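Local coordinates for hypothetical protein (PDB 2IT9) that is of unknown function but may bind DNA, at residues Asp51-Val56 and Ala77-Asp82. Sequence-based numbering, arbitrary orientation. Where two conformers were deposited one is given.
Sequences DQYKLV and AILNGD
Tyr53 in the last turns of helix 36-56 faces Gly81 of strand 75-82, their CA atoms 8.1 Å apart, where the helix packs on an antiparallel four-stranded sheet. Between these two segments Tyr53 carries the contact, while farther back along the same helix-on-sheet layer Ala77 touches Val45 and Leu49. With CG trans to the backbone N (chi1 161°), the tyrosine ring reaches across to the strand. At its root, Tyr53 CB rests on Leu79 CD1 at 3.8 Å; farther out, Leu79 CD2 comes obliquely to Tyr53 CD1 at 4.0 Å. The two side chains cross at about a right angle. Gly81 lies beside the ring, where a CB would come tight against Tyr53 CE1. Trp86 of strand 85-92 meets the tyrosine ring at about 45° and also touches Leu79, extending the apolar patch. A phenylalanine in place of Tyr53 would probably keep much of this packing but leave the carbonyl of Asp82 without its hydroxyl donor. The carboxylate of Asp82 turns elsewhere, its OD1 forming a salt bridge with Arg108. Tyr53 OH donates to the backbone O of Asp82 at 2.6 Å, close to the ring plane and nearly in line with the C=O bond (167°).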
loop_
_atom_site.group_PDB
_atom_site.type_symbol
_atom_site.label_atom_id
_atom_site.label_comp_id
_atom_site.label_asym_id
_atom_site.label_seq_id
_atom_site.Cartn_x
_atom_site.Cartn_y
_atom_site.Cartn_z
ATOM N N ASP A 51 -9.964 -19.081 9.478
ATOM C CA ASP A 51 -10.542 -20.264 10.086
ATOM C C ASP A 51 -10.351 -21.497 9.213
ATOM O O ASP A 51 -10.033 -22.579 9.719
ATOM C CB ASP A 51 -12.052 -20.080 10.366
ATOM C CG ASP A 51 -12.339 -19.079 11.507
ATOM O OD1 ASP A 51 -11.399 -18.597 12.205
ATOM O OD2 ASP A 51 -13.532 -18.762 11.686
ATOM N N GLN A 52 -10.578 -21.346 7.909
ATOM C CA GLN A 52 -10.408 -22.470 6.998
ATOM C C GLN A 52 -8.968 -22.968 6.953
ATOM O O GLN A 52 -8.726 -24.183 6.948
ATOM C CB GLN A 52 -10.806 -22.090 5.612
ATOM C CG GLN A 52 -10.843 -23.281 4.733
ATOM C CD GLN A 52 -11.281 -22.939 3.373
ATOM O OE1 GLN A 52 -11.228 -21.764 2.979
ATOM N NE2 GLN A 52 -11.781 -23.952 2.636
ATOM N N TYR A 53 -8.025 -22.030 6.886
ATOM C CA TYR A 53 -6.628 -22.373 6.926
ATOM C C TYR A 53 -6.294 -23.151 8.198
ATOM O O TYR A 53 -5.627 -24.183 8.131
ATOM C CB TYR A 53 -5.759 -21.132 6.824
ATOM C CG TYR A 53 -4.336 -21.358 7.306
ATOM C CD1 TYR A 53 -3.393 -21.983 6.502
ATOM C CD2 TYR A 53 -3.950 -20.987 8.585
ATOM C CE1 TYR A 53 -2.081 -22.216 6.960
ATOM C CE2 TYR A 53 -2.654 -21.199 9.040
ATOM C CZ TYR A 53 -1.723 -21.825 8.243
ATOM O OH TYR A 53 -0.435 -22.042 8.743
ATOM N N LYS A 54 -6.751 -22.670 9.356
ATOM C CA LYS A 54 -6.476 -23.336 10.640
ATOM C C LYS A 54 -6.917 -24.803 10.615
ATOM O O LYS A 54 -6.280 -25.671 11.243
ATOM C CB LYS A 54 -7.148 -22.585 11.811
ATOM C CG LYS A 54 -6.618 -21.154 12.094
ATOM C CD LYS A 54 -5.198 -21.132 12.664
ATOM C CE LYS A 54 -4.716 -19.709 13.017
ATOM N NZ LYS A 54 -4.478 -18.807 11.843
ATOM N N LEU A 55 -8.009 -25.103 9.898
ATOM C CA LEU A 55 -8.463 -26.492 9.804
ATOM C C LEU A 55 -7.528 -27.308 8.896
ATOM O O LEU A 55 -7.028 -28.383 9.279
ATOM C CB LEU A 55 -9.880 -26.582 9.228
ATOM C CG LEU A 55 -11.043 -26.011 10.048
ATOM C CD1 LEU A 55 -12.347 -26.244 9.274
ATOM C CD2 LEU A 55 -11.119 -26.623 11.455
ATOM N N VAL A 56 -7.338 -26.792 7.680
ATOM C CA VAL A 56 -6.461 -27.390 6.672
ATOM C C VAL A 56 -5.058 -27.669 7.251
ATOM O O VAL A 56 -4.489 -28.723 7.013
ATOM C CB VAL A 56 -6.373 -26.453 5.442
ATOM C CG1 VAL A 56 -5.210 -26.812 4.526
ATOM C CG2 VAL A 56 -7.686 -26.480 4.665
ATOM N N ALA A 77 -9.329 -11.922 -1.774
ATOM C CA ALA A 77 -8.234 -12.209 -0.891
ATOM C C ALA A 77 -7.597 -13.536 -1.195
ATOM O O ALA A 77 -8.305 -14.482 -1.435
ATOM C CB ALA A 77 -8.753 -12.209 0.544
ATOM N N ILE A 78 -6.270 -13.587 -1.136
ATOM C CA ILE A 78 -5.517 -14.803 -1.444
ATOM C C ILE A 78 -4.600 -15.122 -0.298
ATOM O O ILE A 78 -3.682 -14.336 0.035
ATOM C CB ILE A 78 -4.731 -14.640 -2.754
ATOM C CG1 ILE A 78 -5.682 -14.245 -3.920
ATOM C CG2 ILE A 78 -3.976 -15.924 -3.103
ATOM C CD1 ILE A 78 -4.983 -13.548 -5.006
ATOM N N LEU A 79 -4.833 -16.277 0.306
ATOM C CA LEU A 79 -4.038 -16.754 1.403
ATOM C C LEU A 79 -3.141 -17.855 0.855
ATOM O O LEU A 79 -3.612 -18.775 0.162
ATOM C CB LEU A 79 -4.934 -17.308 2.512
ATOM C CG LEU A 79 -4.257 -17.945 3.717
ATOM C CD1 LEU A 79 -5.182 -17.891 4.929
ATOM C CD2 LEU A 79 -3.771 -19.359 3.446
ATOM N N ASN A 80 -1.865 -17.756 1.151
ATOM C CA ASN A 80 -0.866 -18.773 0.797
ATOM C C ASN A 80 -0.144 -19.208 2.075
ATOM O O ASN A 80 0.378 -18.368 2.827
ATOM C CB ASN A 80 0.170 -18.225 -0.171
ATOM C CG ASN A 80 -0.251 -18.357 -1.610
ATOM O OD1 ASN A 80 -0.136 -19.435 -2.204
ATOM N ND2 ASN A 80 -0.677 -17.250 -2.204
ATOM N N GLY A 81 -0.123 -20.491 2.357
ATOM C CA GLY A 81 0.597 -20.908 3.554
ATOM C C GLY A 81 0.982 -22.344 3.600
ATOM O O GLY A 81 0.806 -23.065 2.639
ATOM N N ASP A 82 1.566 -22.720 4.729
ATOM C CA ASP A 82 1.954 -24.082 4.997
ATOM C C ASP A 82 1.649 -24.272 6.478
ATOM O O ASP A 82 0.997 -23.437 7.067
ATOM C CB ASP A 82 3.423 -24.326 4.628
ATOM C CG ASP A 82 4.398 -23.378 5.338
ATOM O OD1 ASP A 82 4.057 -22.773 6.378
ATOM O OD2 ASP A 82 5.541 -23.252 4.855
#